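Lipocalin AI-4 (Rhodnius prolixus, PDB 5H9N) binds cysteinyl leukotrienes such as leukotriene C4 in the cavity of a salivary lipocalin, probably to sequester these host mediators during blood feeding. Local coordinates at residues Asn53-Phe58 / Lys66-Thr71; Phe78-Cys83 / Ser90-Met95. The protein carries 1 engineered substitution. All blocks are in the same frame, centred on the assembly; numbering follows the deposited sequence.

Interaction 1: residues Asn53-Phe58 / Lys66-Thr71; sequences NLQLNF and KCSGST. With LTX ((5~{S},6~{R},7~{E},9~{E},11~{Z},14~{Z})-6-[(2~{R})-2-[[(4~{S})-4-azanyl-5-oxidanyl-5-oxidanylidene-pentanoyl]amino]-3-( 2-hydroxy-2-oxoethylamino)-3-oxidanylidene-propyl]sulfanyl-5-oxidanyl-icosa-7,9,11,14-tetraenoic acid), chain B.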
# COMPACT_ATOMS: atom_id res chain seq x y z
N ASN A 53 -8.79 1.34 -14.34
CA ASN A 53 -8.52 2.76 -14.15
C ASN A 53 -8.20 3.12 -12.72
O ASN A 53 -8.64 4.16 -12.23
CB ASN A 53 -9.70 3.59 -14.65
CG ASN A 53 -9.99 3.37 -16.11
OD1 ASN A 53 -9.07 3.26 -16.92
ND2 ASN A 53 -11.27 3.29 -16.47
N LEU A 54 -7.43 2.26 -12.07
CA LEU A 54 -6.90 2.53 -10.74
C LEU A 54 -7.99 2.77 -9.71
O LEU A 54 -7.84 3.59 -8.81
CB LEU A 54 -5.95 3.73 -10.79
CG LEU A 54 -4.81 3.63 -11.80
CD1 LEU A 54 -4.05 4.95 -11.92
CD2 LEU A 54 -3.89 2.47 -11.47
N GLN A 55 -9.10 2.05 -9.84
CA GLN A 55 -10.13 2.10 -8.80
C GLN A 55 -9.90 0.97 -7.80
O GLN A 55 -9.48 -0.14 -8.17
CB GLN A 55 -11.53 1.98 -9.40
CG GLN A 55 -11.85 3.01 -10.46
CD GLN A 55 -11.69 4.44 -9.98
OE1 GLN A 55 -12.44 4.91 -9.12
NE2 GLN A 55 -10.70 5.14 -10.53
N LEU A 56 -10.17 1.23 -6.53
CA LEU A 56 -10.12 0.15 -5.57
C LEU A 56 -11.13 0.35 -4.46
O LEU A 56 -11.64 1.45 -4.22
CB LEU A 56 -8.71 -0.03 -5.01
CG LEU A 56 -7.92 1.09 -4.36
CD1 LEU A 56 -8.18 1.12 -2.87
CD2 LEU A 56 -6.45 0.89 -4.64
N ASN A 57 -11.47 -0.78 -3.86
CA ASN A 57 -12.40 -0.85 -2.74
C ASN A 57 -11.73 -1.66 -1.64
O ASN A 57 -11.05 -2.63 -1.94
CB ASN A 57 -13.71 -1.52 -3.15
CG ASN A 57 -14.48 -0.75 -4.20
OD1 ASN A 57 -14.04 0.28 -4.70
ND2 ASN A 57 -15.65 -1.26 -4.55
N PHE A 58 -11.88 -1.27 -0.38
CA PHE A 58 -11.44 -2.17 0.68
C PHE A 58 -12.32 -1.98 1.90
O PHE A 58 -13.00 -0.96 2.04
CB PHE A 58 -9.94 -1.98 1.01
CG PHE A 58 -9.60 -0.68 1.69
CD1 PHE A 58 -9.32 0.45 0.93
CD2 PHE A 58 -9.50 -0.60 3.07
CE1 PHE A 58 -8.98 1.65 1.55
CE2 PHE A 58 -9.16 0.59 3.69
CZ PHE A 58 -8.90 1.72 2.94
N LYS A 66 -13.78 3.52 -0.76
CA LYS A 66 -13.63 3.51 -2.21
C LYS A 66 -12.63 4.56 -2.63
O LYS A 66 -12.71 5.71 -2.19
CB LYS A 66 -14.98 3.75 -2.87
CG LYS A 66 -15.97 2.62 -2.60
CD LYS A 66 -17.34 2.92 -3.20
CE LYS A 66 -18.11 1.63 -3.43
NZ LYS A 66 -17.92 0.66 -2.32
N CYS A 67 -11.68 4.17 -3.48
CA CYS A 67 -10.60 5.07 -3.88
C CYS A 67 -10.44 5.15 -5.39
O CYS A 67 -10.67 4.18 -6.11
CB CYS A 67 -9.27 4.63 -3.28
SG CYS A 67 -9.22 4.50 -1.48
N SER A 68 -10.00 6.31 -5.85
CA SER A 68 -9.69 6.51 -7.26
C SER A 68 -8.24 6.97 -7.36
O SER A 68 -7.85 7.97 -6.75
CB SER A 68 -10.64 7.54 -7.86
OG SER A 68 -10.32 7.81 -9.20
N GLY A 69 -7.43 6.26 -8.14
CA GLY A 69 -6.01 6.58 -8.24
C GLY A 69 -5.59 7.34 -9.47
O GLY A 69 -6.30 7.38 -10.48
N SER A 70 -4.41 7.94 -9.38
CA SER A 70 -3.78 8.61 -10.50
C SER A 70 -2.27 8.62 -10.26
O SER A 70 -1.82 8.59 -9.12
CB SER A 70 -4.32 10.03 -10.68
OG SER A 70 -4.18 10.77 -9.48
N THR A 71 -1.49 8.65 -11.33
CA THR A 71 -0.05 8.74 -11.17
C THR A 71 0.34 10.12 -10.65
O THR A 71 -0.33 11.12 -10.91
CB THR A 71 0.69 8.48 -12.48
OG1 THR A 71 0.18 9.35 -13.50
CG2 THR A 71 0.52 7.05 -12.91
O2 LTX B . -0.28 3.93 5.85
C1 LTX B . -0.44 3.48 7.01
O1 LTX B . -0.71 2.28 7.25
C2 LTX B . -0.30 4.44 8.17
C3 LTX B . -1.68 4.75 8.75
C4 LTX B . -2.68 5.04 7.63
C5 LTX B . -3.97 5.61 8.19
O3 LTX B . -4.71 4.59 8.89
C6 LTX B . -4.85 6.21 7.10
C7 LTX B . -5.31 5.15 6.11
C8 LTX B . -4.93 5.16 4.82
C9 LTX B . -5.42 4.12 3.90
C10 LTX B . -5.29 4.18 2.56
C11 LTX B . -5.83 3.10 1.73
C12 LTX B . -5.75 3.00 0.39
C13 LTX B . -5.07 4.01 -0.52
C14 LTX B . -3.57 3.83 -0.54
C15 LTX B . -2.95 2.85 -1.20
C16 LTX B . -3.69 1.83 -2.02
C17 LTX B . -2.98 0.48 -1.93
C18 LTX B . -3.61 -0.50 -2.92
C19 LTX B . -3.16 -1.93 -2.67
C20 LTX B . -3.77 -2.87 -3.69
O32 LTX B . -10.32 2.75 6.74
C21 LTX B . -9.57 3.74 6.76
O31 LTX B . -8.33 3.67 6.83
CA3 LTX B . -10.21 5.11 6.71
N3 LTX B . -9.19 6.14 6.70
C22 LTX B . -9.44 7.42 6.95
O33 LTX B . -10.56 7.81 7.21
CA2 LTX B . -8.31 8.42 6.90
CB2 LTX B . -6.97 7.78 6.54
SG2 LTX B . -6.22 6.99 7.93
N2 LTX B . -8.23 9.15 8.15
CD1 LTX B . -8.17 10.48 8.17
OE1 LTX B . -7.80 11.14 7.21
CG1 LTX B . -8.57 11.10 9.49
CB1 LTX B . -8.16 12.56 9.56
CA1 LTX B . -8.11 13.01 11.01
N1 LTX B . -7.31 12.04 11.80
C23 LTX B . -9.49 13.10 11.59
O11 LTX B . -9.74 12.44 12.63
O12 LTX B . -10.32 13.83 11.03
O HOH W 1 -8.83 7.11 -11.69
O HOH W 2 -13.67 4.44 -6.71
O HOH W 3 -15.43 -0.54 -0.42
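The antiparallel hairpin of strands 55-60 and 63-71 forms part of the lipocalin barrel wall, and here Leu56 and Cys67 form a hydrogen-bonded pair of it. Leu56 N donates to Cys67 O at 3.0 Å and Cys67 N returns a nearly straight bond to Leu56 O (2.8 Å, 169° at the hydrogen). Toward Leu54 a more bent bond follows, from Gly69 N to Leu54 O (143° at the hydrogen). Leu54 precedes the regular strand, with both backbone torsions positive, and its CD1 packs against the Gly69 carbonyl.

On the ligand side, CG of Leu56 stands between its backbone N and carbonyl carbon (chi1 55°), and the two methyls divide the work: CD1 lies 3.7 Å from Cys67 CB, while CD2 touches the leukotriene chain, 3.6 Å from LTX C18. Phe58 adds its ring, meeting Cys67 SG at the edge through CE1 and approaching the polyene with the same atom, 3.5 Å from LTX C11.

The other face carries Gln55, whose bent chain brings its amide beside Ser68. Gln55 NE2 donates to Asn53 O (2.8 Å), which lies close to the amide plane and fixes the rotation of the group. A water bridges Asn53 O, Ser68 OG and Gly69 O, tying the backbone just ahead of strand 55-60 to strand 63-71.

Strand 46-51 flanks the hairpin on one side, where Tyr48 stacks on Phe58; strand 78-85 flanks it on the other, running beside strand 63-71 with backbone hydrogen bonds between Ser68 and Gln82 and between Lys66 and Thr84.

Interaction 2: residues Phe78-Cys83 / Ser90-Met95; sequences FYSFQC and SFTSYM. With LTX ((5~{S},6~{R},7~{E},9~{E},11~{Z},14~{Z})-6-[(2~{R})-2-[[(4~{S})-4-azanyl-5-oxidanyl-5-oxidanylidene-pentanoyl]amino]-3-( 2-hydroxy-2-oxoethylamino)-3-oxidanylidene-propyl]sulfanyl-5-oxidanyl-icosa-7,9,11,14-tetraenoic acid), chain B.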
# COMPACT_ATOMS: atom_id res chain seq x y z
N PHE A 78 4.95 6.50 -7.97
CA PHE A 78 3.93 6.87 -6.99
C PHE A 78 2.56 7.10 -7.59
O PHE A 78 2.41 7.60 -8.73
CB PHE A 78 4.36 8.11 -6.20
CG PHE A 78 5.21 7.78 -5.00
CD1 PHE A 78 6.58 7.63 -5.13
CD2 PHE A 78 4.64 7.59 -3.74
CE1 PHE A 78 7.36 7.31 -4.02
CE2 PHE A 78 5.41 7.27 -2.66
CZ PHE A 78 6.76 7.14 -2.79
N TYR A 79 1.56 6.76 -6.78
CA TYR A 79 0.16 6.95 -7.09
C TYR A 79 -0.48 7.76 -5.99
O TYR A 79 -0.12 7.62 -4.82
CB TYR A 79 -0.55 5.60 -7.23
CG TYR A 79 -0.10 4.84 -8.45
CD1 TYR A 79 1.06 4.08 -8.42
CD2 TYR A 79 -0.79 4.93 -9.65
CE1 TYR A 79 1.50 3.41 -9.54
CE2 TYR A 79 -0.37 4.26 -10.77
CZ TYR A 79 0.77 3.50 -10.71
OH TYR A 79 1.20 2.84 -11.84
N SER A 80 -1.45 8.59 -6.36
CA SER A 80 -2.29 9.31 -5.42
C SER A 80 -3.69 8.72 -5.47
O SER A 80 -4.26 8.58 -6.56
CB SER A 80 -2.34 10.80 -5.76
OG SER A 80 -3.28 11.50 -4.96
N PHE A 81 -4.23 8.36 -4.32
CA PHE A 81 -5.58 7.84 -4.23
C PHE A 81 -6.47 8.78 -3.46
O PHE A 81 -6.16 9.16 -2.33
CB PHE A 81 -5.57 6.45 -3.59
CG PHE A 81 -5.10 5.38 -4.51
CD1 PHE A 81 -5.99 4.73 -5.35
CD2 PHE A 81 -3.75 5.04 -4.59
CE1 PHE A 81 -5.55 3.76 -6.23
CE2 PHE A 81 -3.32 4.05 -5.47
CZ PHE A 81 -4.22 3.42 -6.30
N GLN A 82 -7.58 9.15 -4.10
CA GLN A 82 -8.61 9.94 -3.46
C GLN A 82 -9.68 9.00 -2.97
O GLN A 82 -10.30 8.30 -3.76
CB GLN A 82 -9.18 10.96 -4.44
CG GLN A 82 -10.06 12.00 -3.79
CD GLN A 82 -9.32 12.77 -2.71
OE1 GLN A 82 -8.14 13.07 -2.85
NE2 GLN A 82 -10.02 13.07 -1.62
N CYS A 83 -9.89 8.97 -1.66
CA CYS A 83 -10.74 7.95 -1.04
C CYS A 83 -11.91 8.55 -0.28
O CYS A 83 -11.80 9.64 0.29
CB CYS A 83 -9.93 7.07 -0.09
SG CYS A 83 -8.47 6.27 -0.77
N SER A 90 -13.32 11.49 3.93
CA SER A 90 -12.57 11.54 2.68
C SER A 90 -11.12 11.87 2.98
O SER A 90 -10.81 12.63 3.89
CB SER A 90 -13.16 12.58 1.72
OG SER A 90 -12.92 13.89 2.19
N PHE A 91 -10.21 11.30 2.19
CA PHE A 91 -8.80 11.52 2.41
C PHE A 91 -8.01 11.22 1.15
O PHE A 91 -8.53 10.60 0.21
CB PHE A 91 -8.29 10.69 3.60
CG PHE A 91 -8.41 9.19 3.39
CD1 PHE A 91 -9.58 8.52 3.71
CD2 PHE A 91 -7.33 8.46 2.92
CE1 PHE A 91 -9.67 7.15 3.54
CE2 PHE A 91 -7.42 7.10 2.75
CZ PHE A 91 -8.60 6.44 3.06
N THR A 92 -6.76 11.66 1.13
CA THR A 92 -5.86 11.39 0.02
C THR A 92 -4.67 10.61 0.55
O THR A 92 -4.09 10.99 1.57
CB THR A 92 -5.37 12.68 -0.64
OG1 THR A 92 -6.50 13.49 -0.99
CG2 THR A 92 -4.54 12.39 -1.90
N SER A 93 -4.35 9.51 -0.11
CA SER A 93 -3.25 8.64 0.30
C SER A 93 -2.31 8.37 -0.87
O SER A 93 -2.77 8.25 -2.01
CB SER A 93 -3.81 7.33 0.83
OG SER A 93 -2.78 6.45 1.24
N TYR A 94 -1.01 8.30 -0.61
CA TYR A 94 -0.00 8.08 -1.65
C TYR A 94 0.67 6.74 -1.46
O TYR A 94 0.88 6.30 -0.33
CB TYR A 94 1.04 9.21 -1.63
CG TYR A 94 0.43 10.56 -1.87
CD1 TYR A 94 -0.23 11.24 -0.84
CD2 TYR A 94 0.46 11.15 -3.13
CE1 TYR A 94 -0.83 12.47 -1.06
CE2 TYR A 94 -0.12 12.38 -3.35
CZ TYR A 94 -0.77 13.03 -2.31
OH TYR A 94 -1.35 14.25 -2.54
N MET A 95 1.05 6.10 -2.55
CA MET A 95 1.70 4.81 -2.45
C MET A 95 2.63 4.54 -3.62
O MET A 95 2.47 5.09 -4.71
CB MET A 95 0.65 3.71 -2.35
CG MET A 95 -0.28 3.72 -3.54
SD MET A 95 -0.62 2.08 -4.12
CE MET A 95 1.07 1.88 -4.54
O2 LTX B . -0.28 3.93 5.85
C1 LTX B . -0.44 3.48 7.01
O1 LTX B . -0.71 2.28 7.25
C2 LTX B . -0.30 4.44 8.17
C3 LTX B . -1.68 4.75 8.75
C4 LTX B . -2.68 5.04 7.63
C5 LTX B . -3.97 5.61 8.19
O3 LTX B . -4.71 4.59 8.89
C6 LTX B . -4.85 6.21 7.10
C7 LTX B . -5.31 5.15 6.11
C8 LTX B . -4.93 5.16 4.82
C9 LTX B . -5.42 4.12 3.90
C10 LTX B . -5.29 4.18 2.56
C11 LTX B . -5.83 3.10 1.73
C12 LTX B . -5.75 3.00 0.39
C13 LTX B . -5.07 4.01 -0.52
C14 LTX B . -3.57 3.83 -0.54
C15 LTX B . -2.95 2.85 -1.20
C16 LTX B . -3.69 1.83 -2.02
C17 LTX B . -2.98 0.48 -1.93
C18 LTX B . -3.61 -0.50 -2.92
C19 LTX B . -3.16 -1.93 -2.67
C20 LTX B . -3.77 -2.87 -3.69
O32 LTX B . -10.32 2.75 6.74
C21 LTX B . -9.57 3.74 6.76
O31 LTX B . -8.33 3.67 6.83
CA3 LTX B . -10.21 5.11 6.71
N3 LTX B . -9.19 6.14 6.70
C22 LTX B . -9.44 7.42 6.95
O33 LTX B . -10.56 7.81 7.21
CA2 LTX B . -8.31 8.42 6.90
CB2 LTX B . -6.97 7.78 6.54
SG2 LTX B . -6.22 6.99 7.93
N2 LTX B . -8.23 9.15 8.15
CD1 LTX B . -8.17 10.48 8.17
OE1 LTX B . -7.80 11.14 7.21
CG1 LTX B . -8.57 11.10 9.49
CB1 LTX B . -8.16 12.56 9.56
CA1 LTX B . -8.11 13.01 11.01
N1 LTX B . -7.31 12.04 11.80
C23 LTX B . -9.49 13.10 11.59
O11 LTX B . -9.74 12.44 12.63
O12 LTX B . -10.32 13.83 11.03
O HOH W 4 -2.69 14.19 -4.87
O HOH W 5 -9.12 14.49 0.58
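With CG between the backbone N and the carbonyl carbon (chi1 62°), Phe91 lays its ring over Cys83; Met95 has a similar first torsion (58°) and then bends at chi2 and chi3 to bring its sulfur to Phe81. Cys83 CB sits over one face of the Phe91 ring as a CH-pi contact, 3.7 Å from the centroid, and the opposite face receives LTX CB2, so the ring is sandwiched between protein and the peptide part of the leukotriene. Phe81 offers a face to LTX C16, while Met95 SD approaches its CE2 obliquely at 3.6 Å, a Met-aromatic contact.

These groups line the cavity side of an antiparallel beta hairpin in the lipocalin barrel, strands 78-85 and 90-100. Three hydrogen-bonded pairs, Tyr79 with Met95, Phe81 with Ser93 and Cys83 with Phe91, each bond in both directions; Phe81 N to Ser93 O is the shortest of these backbone bonds at 2.7 Å. Between Phe91 and Met95 on its strand, Ser93 points the same way, its OG 3.3 Å from LTX C14.

On the outer face, Thr92 OG1 donates a short bond to Gln82 OE1 (2.5 Å), and a water joins Gln82 NE2 to the same hydroxyl. Ser80 CB packs obliquely against the Tyr94 ring at CE2, and a second water links Ser80 OG with Tyr94 OH.

Interactions 1 and 2 are consecutive antiparallel hairpins of one curled sheet, met in series along the chain, with centres about 8 Å apart. Strands 63-71 and 78-85 are neighbours, so the second strand of interaction 1 lies beside the first of interaction 2 and the four strands run on as continuous barrel wall. The seam is locked by the Cys67-Cys83 disulfide (SG to SG 2.0 Å), a probable hydrogen bond between Ser70 O and Ser80 N, and packing of Phe81 against Leu56 and Gly69. Together they present one inner face to the leukotriene, the first meeting its C11 and C18, the second its chain and peptide part; Lys61, in the turn of the first, hydrogen-bonds to it.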